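Local coordinates for protein alpha-rhamnosidase (Dictyoglomus thermophilum, PDB 6I60) that probably hydrolyses terminal non-reducing alpha-L-rhamnose residues from alpha-L-rhamnosides, at residues A[196-209]-A[237-251]. Residues are numbered along the deposited sequence; the frame is centred on the assembly and turned at random.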
ATOM      1  N   ILE A 196      -5.947 -20.548 -10.291  1.00 66.40           N
ATOM      2  CA  ILE A 196      -6.298 -21.120  -8.997  1.00 56.54           C
ATOM      3  C   ILE A 196      -6.789 -20.017  -8.071  1.00 53.15           C
ATOM      4  O   ILE A 196      -6.297 -18.884  -8.119  1.00 54.73           O
ATOM      5  CB  ILE A 196      -5.097 -21.866  -8.374  1.00 54.09           C
ATOM      6  CG1 ILE A 196      -5.440 -22.395  -6.980  1.00 56.78           C
ATOM      7  CG2 ILE A 196      -3.864 -20.972  -8.347  1.00 56.25           C
ATOM      8  CD1 ILE A 196      -4.515 -23.487  -6.495  1.00 56.04           C
ATOM      9  N   ALA A 197      -7.776 -20.352  -7.239  1.00 60.74           N
ATOM     10  CA  ALA A 197      -8.240 -19.497  -6.145  1.00 60.68           C
ATOM     11  C   ALA A 197      -8.444 -20.415  -4.941  1.00 61.03           C
ATOM     12  O   ALA A 197      -9.512 -21.010  -4.773  1.00 58.00           O
ATOM     13  CB  ALA A 197      -9.514 -18.746  -6.511  1.00 63.40           C
ATOM     14  N   GLY A 198      -7.405 -20.543  -4.120  1.00 56.80           N
ATOM     15  CA  GLY A 198      -7.486 -21.347  -2.919  1.00 54.33           C
ATOM     16  C   GLY A 198      -7.813 -20.517  -1.695  1.00 56.31           C
ATOM     17  O   GLY A 198      -7.006 -19.687  -1.268  1.00 55.99           O
ATOM     18  N   LEU A 199      -8.993 -20.730  -1.123  1.00 58.32           N
ATOM     19  CA  LEU A 199      -9.465 -19.956   0.017  1.00 58.43           C
ATOM     20  C   LEU A 199      -9.173 -20.707   1.310  1.00 58.51           C
ATOM     21  O   LEU A 199      -9.397 -21.919   1.391  1.00 53.02           O
ATOM     22  CB  LEU A 199     -10.963 -19.674  -0.105  1.00 50.81           C
ATOM     23  CG  LEU A 199     -11.384 -18.795  -1.284  1.00 51.45           C
ATOM     24  CD1 LEU A 199     -12.733 -18.162  -1.011  1.00 54.45           C
ATOM     25  CD2 LEU A 199     -10.339 -17.725  -1.570  1.00 55.88           C
ATOM     26  N   GLY A 200      -8.660 -19.992   2.310  1.00 57.61           N
ATOM     27  CA  GLY A 200      -8.332 -18.582   2.179  1.00 50.38           C
ATOM     28  C   GLY A 200      -6.906 -18.366   1.707  1.00 57.88           C
ATOM     29  O   GLY A 200      -6.571 -17.314   1.160  1.00 62.92           O
ATOM     30  N   LEU A 201      -6.063 -19.374   1.930  1.00 57.19           N
ATOM     31  CA  LEU A 201      -4.681 -19.373   1.475  1.00 54.72           C
ATOM     32  C   LEU A 201      -4.383 -20.699   0.789  1.00 57.54           C
ATOM     33  O   LEU A 201      -5.062 -21.704   1.017  1.00 59.60           O
ATOM     34  CB  LEU A 201      -3.707 -19.144   2.638  1.00 56.21           C
ATOM     35  CG  LEU A 201      -3.920 -17.866   3.454  1.00 59.34           C
ATOM     36  CD1 LEU A 201      -3.089 -17.889   4.730  1.00 49.19           C
ATOM     37  CD2 LEU A 201      -3.599 -16.635   2.614  1.00 48.89           C
ATOM     38  N   TYR A 202      -3.357 -20.697  -0.060  1.00 56.81           N
ATOM     39  CA  TYR A 202      -3.019 -21.896  -0.813  1.00 59.30           C
ATOM     40  C   TYR A 202      -1.537 -21.895  -1.160  1.00 53.61           C
ATOM     41  O   TYR A 202      -0.858 -20.867  -1.094  1.00 51.19           O
ATOM     42  CB  TYR A 202      -3.861 -22.017  -2.092  1.00 58.91           C
ATOM     43  CG  TYR A 202      -3.455 -21.056  -3.189  1.00 58.71           C
ATOM     44  CD1 TYR A 202      -4.010 -19.785  -3.261  1.00 63.59           C
ATOM     45  CD2 TYR A 202      -2.521 -21.419  -4.153  1.00 54.10           C
ATOM     46  CE1 TYR A 202      -3.643 -18.902  -4.258  1.00 63.54           C
ATOM     47  CE2 TYR A 202      -2.146 -20.541  -5.152  1.00 53.82           C
ATOM     48  CZ  TYR A 202      -2.712 -19.285  -5.201  1.00 57.99           C
ATOM     49  OH  TYR A 202      -2.347 -18.408  -6.193  1.00 60.38           O
ATOM     50  N   GLU A 203      -1.049 -23.075  -1.539  1.00 48.73           N
ATOM     51  CA  GLU A 203       0.280 -23.241  -2.108  1.00 54.26           C
ATOM     52  C   GLU A 203       0.181 -24.262  -3.229  1.00 61.80           C
ATOM     53  O   GLU A 203      -0.358 -25.354  -3.027  1.00 66.47           O
ATOM     54  CB  GLU A 203       1.296 -23.691  -1.052  1.00 64.64           C
ATOM     55  CG  GLU A 203       2.105 -22.550  -0.453  1.00 74.46           C
ATOM     56  CD  GLU A 203       3.276 -23.030   0.389  1.00 73.33           C
ATOM     57  OE1 GLU A 203       3.233 -24.182   0.870  1.00 68.95           O
ATOM     58  OE2 GLU A 203       4.238 -22.253   0.568  1.00 76.14           O
ATOM     59  N   LEU A 204       0.685 -23.906  -4.407  1.00 64.18           N
ATOM     60  CA  LEU A 204       0.532 -24.723  -5.602  1.00 60.83           C
ATOM     61  C   LEU A 204       1.829 -25.451  -5.933  1.00 59.14           C
ATOM     62  O   LEU A 204       2.917 -24.872  -5.863  1.00 55.56           O
ATOM     63  CB  LEU A 204       0.103 -23.863  -6.791  1.00 59.90           C
ATOM     64  CG  LEU A 204       0.039 -24.563  -8.147  1.00 60.18           C
ATOM     65  CD1 LEU A 204      -1.118 -25.546  -8.188  1.00 57.99           C
ATOM     66  CD2 LEU A 204      -0.080 -23.538  -9.257  1.00 59.15           C
ATOM     67  N   TYR A 205       1.703 -26.725  -6.300  1.00 64.11           N
ATOM     68  CA  TYR A 205       2.830 -27.553  -6.701  1.00 64.39           C
ATOM     69  C   TYR A 205       2.479 -28.298  -7.980  1.00 68.47           C
ATOM     70  O   TYR A 205       1.340 -28.739  -8.158  1.00 70.03           O
ATOM     71  CB  TYR A 205       3.211 -28.556  -5.605  1.00 59.85           C
ATOM     72  CG  TYR A 205       3.784 -27.918  -4.362  1.00 64.66           C
ATOM     73  CD1 TYR A 205       5.145 -27.662  -4.253  1.00 60.44           C
ATOM     74  CD2 TYR A 205       2.965 -27.573  -3.295  1.00 58.76           C
ATOM     75  CE1 TYR A 205       5.674 -27.078  -3.119  1.00 53.70           C
ATOM     76  CE2 TYR A 205       3.486 -26.989  -2.157  1.00 63.32           C
ATOM     77  CZ  TYR A 205       4.840 -26.744  -2.073  1.00 55.68           C
ATOM     78  OH  TYR A 205       5.363 -26.162  -0.941  1.00 58.89           O
ATOM     79  N   ILE A 206       3.462 -28.434  -8.869  1.00 68.00           N
ATOM     80  CA  ILE A 206       3.299 -29.180 -10.113  1.00 69.17           C
ATOM     81  C   ILE A 206       4.535 -30.047 -10.301  1.00 71.75           C
ATOM     82  O   ILE A 206       5.646 -29.523 -10.448  1.00 74.24           O
ATOM     83  CB  ILE A 206       3.098 -28.261 -11.331  1.00 64.44           C
ATOM     84  CG1 ILE A 206       1.675 -27.701 -11.340  1.00 64.26           C
ATOM     85  CG2 ILE A 206       3.381 -29.015 -12.621  1.00 61.45           C
ATOM     86  CD1 ILE A 206       1.276 -27.055 -12.646  1.00 65.99           C
ATOM     87  N   ASN A 207       4.346 -31.368 -10.288  1.00 63.84           N
ATOM     88  CA  ASN A 207       5.433 -32.332 -10.460  1.00 65.91           C
ATOM     89  C   ASN A 207       6.529 -32.151  -9.412  1.00 70.42           C
ATOM     90  O   ASN A 207       7.701 -32.443  -9.666  1.00 61.03           O
ATOM     91  CB  ASN A 207       6.022 -32.260 -11.872  1.00 71.94           C
ATOM     92  CG  ASN A 207       5.047 -32.731 -12.935  1.00 70.52           C
ATOM     93  OD1 ASN A 207       4.356 -33.735 -12.759  1.00 73.71           O
ATOM     94  ND2 ASN A 207       4.987 -32.006 -14.046  1.00 67.15           N
ATOM     95  N   GLY A 208       6.160 -31.659  -8.229  1.00 68.87           N
ATOM     96  CA  GLY A 208       7.062 -31.566  -7.105  1.00 65.89           C
ATOM     97  C   GLY A 208       7.622 -30.183  -6.841  1.00 67.94           C
ATOM     98  O   GLY A 208       8.130 -29.939  -5.740  1.00 70.53           O
ATOM     99  N   GLU A 209       7.543 -29.277  -7.808  1.00 63.91           N
ATOM    100  CA  GLU A 209       8.135 -27.953  -7.680  1.00 66.24           C
ATOM    101  C   GLU A 209       7.077 -26.927  -7.295  1.00 69.65           C
ATOM    102  O   GLU A 209       5.950 -26.962  -7.798  1.00 65.59           O
ATOM    103  CB  GLU A 209       8.815 -27.533  -8.984  1.00 68.08           C
ATOM    104  CG  GLU A 209       9.852 -28.521  -9.490  1.00 66.12           C
ATOM    105  CD  GLU A 209       9.773 -28.727 -10.988  1.00 68.73           C
ATOM    106  OE1 GLU A 209      10.828 -28.681 -11.653  1.00 76.51           O
ATOM    107  OE2 GLU A 209       8.654 -28.936 -11.501  1.00 77.00           O
ATOM    108  N   ASN A 237       6.974 -26.621 -16.798  1.00 75.78           N
ATOM    109  CA  ASN A 237       6.795 -27.484 -15.637  1.00 72.91           C
ATOM    110  C   ASN A 237       5.964 -28.718 -15.963  1.00 70.80           C
ATOM    111  O   ASN A 237       5.610 -29.465 -15.043  1.00 74.93           O
ATOM    112  CB  ASN A 237       6.128 -26.717 -14.485  1.00 73.88           C
ATOM    113  CG  ASN A 237       7.086 -25.795 -13.759  1.00 74.14           C
ATOM    114  OD1 ASN A 237       6.775 -24.631 -13.515  1.00 68.29           O
ATOM    115  ND2 ASN A 237       8.254 -26.318 -13.399  1.00 80.33           N
ATOM    116  N   ILE A 238       5.658 -28.964 -17.236  1.00 71.71           N
ATOM    117  CA  ILE A 238       4.637 -29.942 -17.597  1.00 75.66           C
ATOM    118  C   ILE A 238       5.178 -31.371 -17.681  1.00 78.86           C
ATOM    119  O   ILE A 238       4.441 -32.320 -17.390  1.00 85.35           O
ATOM    120  CB  ILE A 238       3.970 -29.508 -18.916  1.00 73.10           C
ATOM    121  CG1 ILE A 238       2.983 -28.369 -18.655  1.00 79.16           C
ATOM    122  CG2 ILE A 238       3.256 -30.668 -19.602  1.00 70.69           C
ATOM    123  CD1 ILE A 238       2.072 -28.606 -17.466  1.00 68.32           C
ATOM    124  N   ARG A 239       6.448 -31.547 -18.058  1.00 75.58           N
ATOM    125  CA  ARG A 239       7.054 -32.870 -18.204  1.00 77.43           C
ATOM    126  C   ARG A 239       6.373 -33.651 -19.325  1.00 81.40           C
ATOM    127  O   ARG A 239       5.548 -33.101 -20.061  1.00 80.95           O
ATOM    128  CB  ARG A 239       6.995 -33.650 -16.883  1.00 74.65           C
ATOM    129  CG  ARG A 239       8.153 -34.603 -16.638  1.00 79.44           C
ATOM    130  CD  ARG A 239       7.876 -35.489 -15.431  1.00 76.36           C
ATOM    131  NE  ARG A 239       9.075 -36.179 -14.965  1.00 84.05           N
ATOM    132  CZ  ARG A 239      10.056 -35.603 -14.277  1.00 89.53           C
ATOM    133  NH1 ARG A 239       9.988 -34.314 -13.965  1.00 87.24           N
ATOM    134  NH2 ARG A 239      11.108 -36.315 -13.898  1.00 83.35           N
ATOM    135  N   ASP A 240       6.711 -34.932 -19.469  1.00 85.69           N
ATOM    136  CA  ASP A 240       6.171 -35.725 -20.566  1.00 85.20           C
ATOM    137  C   ASP A 240       5.019 -36.611 -20.113  1.00 82.61           C
ATOM    138  O   ASP A 240       3.854 -36.212 -20.208  1.00 87.57           O
ATOM    139  CB  ASP A 240       7.269 -36.581 -21.202  1.00 86.84           C
ATOM    140  CG  ASP A 240       6.888 -37.081 -22.582  1.00 87.59           C
ATOM    141  OD1 ASP A 240       6.118 -36.385 -23.279  1.00 81.02           O
ATOM    142  OD2 ASP A 240       7.356 -38.170 -22.971  1.00 95.56           O
ATOM    143  N   GLY A 241       5.334 -37.808 -19.620  1.00 71.37           N
ATOM    144  CA  GLY A 241       4.329 -38.815 -19.325  1.00 77.11           C
ATOM    145  C   GLY A 241       3.328 -38.458 -18.245  1.00 72.79           C
ATOM    146  O   GLY A 241       2.411 -37.664 -18.473  1.00 69.44           O
ATOM    147  N   LYS A 242       3.477 -39.058 -17.067  1.00 69.51           N
ATOM    148  CA  LYS A 242       2.550 -38.811 -15.973  1.00 71.78           C
ATOM    149  C   LYS A 242       2.837 -37.463 -15.325  1.00 80.05           C
ATOM    150  O   LYS A 242       3.993 -37.047 -15.200  1.00 74.66           O
ATOM    151  CB  LYS A 242       2.639 -39.927 -14.932  1.00 74.13           C
ATOM    152  CG  LYS A 242       1.440 -40.865 -14.929  1.00 71.22           C
ATOM    153  CD  LYS A 242       1.034 -41.243 -13.513  1.00 77.91           C
ATOM    154  CE  LYS A 242       0.724 -42.728 -13.402  1.00 84.96           C
ATOM    155  NZ  LYS A 242       0.608 -43.172 -11.984  1.00 88.79           N
ATOM    156  N   ASN A 243       1.773 -36.775 -14.920  1.00 83.35           N
ATOM    157  CA  ASN A 243       1.878 -35.465 -14.300  1.00 77.05           C
ATOM    158  C   ASN A 243       1.108 -35.454 -12.990  1.00 77.02           C
ATOM    159  O   ASN A 243       0.197 -36.257 -12.770  1.00 84.07           O
ATOM    160  CB  ASN A 243       1.345 -34.362 -15.215  1.00 75.98           C
ATOM    161  CG  ASN A 243       2.324 -33.983 -16.297  1.00 76.72           C
ATOM    162  OD1 ASN A 243       3.128 -34.803 -16.740  1.00 77.35           O
ATOM    163  ND2 ASN A 243       2.267 -32.731 -16.731  1.00 80.06           N
ATOM    164  N   ALA A 244       1.480 -34.518 -12.120  1.00 76.15           N
ATOM    165  CA  ALA A 244       0.841 -34.387 -10.822  1.00 78.16           C
ATOM    166  C   ALA A 244       0.799 -32.917 -10.432  1.00 67.83           C
ATOM    167  O   ALA A 244       1.735 -32.165 -10.713  1.00 71.53           O
ATOM    168  CB  ALA A 244       1.576 -35.199  -9.750  1.00 70.12           C
ATOM    169  N   ILE A 245      -0.293 -32.519  -9.788  1.00 60.69           N
ATOM    170  CA  ILE A 245      -0.441 -31.172  -9.259  1.00 69.09           C
ATOM    171  C   ILE A 245      -0.715 -31.268  -7.764  1.00 72.07           C
ATOM    172  O   ILE A 245      -1.299 -32.245  -7.282  1.00 65.48           O
ATOM    173  CB  ILE A 245      -1.559 -30.389  -9.979  1.00 66.74           C
ATOM    174  CG1 ILE A 245      -2.799 -31.261 -10.142  1.00 68.48           C
ATOM    175  CG2 ILE A 245      -1.092 -29.933 -11.346  1.00 68.88           C
ATOM    176  CD1 ILE A 245      -3.759 -31.160  -9.001  1.00 72.39           C
ATOM    177  N   GLY A 246      -0.288 -30.244  -7.029  1.00 75.69           N
ATOM    178  CA  GLY A 246      -0.465 -30.230  -5.590  1.00 70.49           C
ATOM    179  C   GLY A 246      -0.941 -28.898  -5.047  1.00 66.09           C
ATOM    180  O   GLY A 246      -0.345 -27.855  -5.335  1.00 67.47           O
ATOM    181  N   VAL A 247      -2.019 -28.918  -4.268  1.00 61.23           N
ATOM    182  CA  VAL A 247      -2.570 -27.717  -3.649  1.00 62.58           C
ATOM    183  C   VAL A 247      -2.859 -28.024  -2.186  1.00 62.41           C
ATOM    184  O   VAL A 247      -3.601 -28.965  -1.882  1.00 62.90           O
ATOM    185  CB  VAL A 247      -3.848 -27.231  -4.352  1.00 65.26           C
ATOM    186  CG1 VAL A 247      -4.341 -25.946  -3.705  1.00 67.59           C
ATOM    187  CG2 VAL A 247      -3.604 -27.025  -5.838  1.00 62.88           C
ATOM    188  N   ILE A 248      -2.280 -27.232  -1.288  1.00 63.78           N
ATOM    189  CA  ILE A 248      -2.551 -27.315   0.142  1.00 64.12           C
ATOM    190  C   ILE A 248      -3.255 -26.031   0.561  1.00 54.40           C
ATOM    191  O   ILE A 248      -2.841 -24.934   0.168  1.00 53.03           O
ATOM    192  CB  ILE A 248      -1.262 -27.544   0.952  1.00 58.16           C
ATOM    193  CG1 ILE A 248      -1.544 -27.449   2.452  1.00 58.80           C
ATOM    194  CG2 ILE A 248      -0.179 -26.562   0.538  1.00 57.62           C
ATOM    195  CD1 ILE A 248      -0.676 -28.356   3.289  1.00 68.55           C
ATOM    196  N   LEU A 249      -4.322 -26.167   1.343  1.00 56.57           N
ATOM    197  CA  LEU A 249      -5.182 -25.046   1.695  1.00 56.31           C
ATOM    198  C   LEU A 249      -4.913 -24.570   3.115  1.00 54.32           C
ATOM    199  O   LEU A 249      -4.752 -25.377   4.035  1.00 56.91           O
ATOM    200  CB  LEU A 249      -6.656 -25.431   1.557  1.00 55.50           C
ATOM    201  CG  LEU A 249      -7.190 -25.586   0.134  1.00 60.52           C
ATOM    202  CD1 LEU A 249      -8.694 -25.763   0.161  1.00 61.60           C
ATOM    203  CD2 LEU A 249      -6.801 -24.393  -0.727  1.00 63.37           C
ATOM    204  N   GLY A 250      -4.872 -23.249   3.286  1.00 55.71           N
ATOM    205  CA  GLY A 250      -4.775 -22.641   4.598  1.00 51.90           C
ATOM    206  C   GLY A 250      -6.026 -21.858   4.938  1.00 53.97           C
ATOM    207  O   GLY A 250      -6.818 -21.535   4.048  1.00 56.41           O
ATOM    208  N   ASN A 251      -6.224 -21.547   6.220  1.00 54.22           N
ATOM    209  CA  ASN A 251      -7.431 -20.834   6.633  1.00 56.15           C
ATOM    210  C   ASN A 251      -7.358 -19.357   6.261  1.00 60.16           C
ATOM    211  O   ASN A 251      -8.153 -18.868   5.451  1.00 61.31           O
ATOM    212  CB  ASN A 251      -7.650 -20.993   8.140  1.00 52.45           C
ATOM    213  CG  ASN A 251      -7.603 -22.439   8.589  1.00 54.01           C
ATOM    214  OD1 ASN A 251      -7.523 -23.358   7.773  1.00 62.54           O
ATOM    215  ND2 ASN A 251      -7.644 -22.648   9.896  1.00 60.99           N
TER
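L201 to I206 and I245 to G250 pair as an antiparallel beta ladder within the alpha-L-rhamnosidase N-terminal domain, a worked example of how glycines in one strand make room for bulk on its neighbour. At its start lies a classic beta bulge: G200, entered through a cis peptide, and L201 both face G250, whose carbonyl O accepts from both backbone N atoms, at 3.0 Å from G200 N and 3.1 Å from L201 N. G250 and G246 sit opposite L201 and Y205, so CB of each larger residue rests over bare backbone; CB of Y205 settles 3.6 Å from the O of G246. Between them E203 and I248 run side by side, CB of E203 against CG2 of I248, while the carboxylate of E203 goes on to salt bridges with R210 and R430.

The face bearing Y202, L204 and I206 looks toward strand 189-199, from which the chain doubles back at the bulge. There I196, with CG1 anti to its N (chi1 177°), sends CD1 into the fork of V247, 3.7 Å from both CG1 and CG2. L204 crosses the same valine obliquely, its CD1 against CG2, and I196 CG1 lies over the rim of one face of the Y202 ring. L249 CD2 drops into the hollow left by side-chainless G198, 3.8 Å from its CA.

From I206, whose CG1 meets CG2 of I245, a type I' turn to E209 reverses the chain, and the N207 side chain reaches across to the backbone of the loop at 237-239. N207 N donates to the O of A244, and the N of A244 donates back to OD1 of N207, while N207 ND2 donates to the carbonyl O of N237 at 2.8 Å, that oxygen lying close to the amide plane.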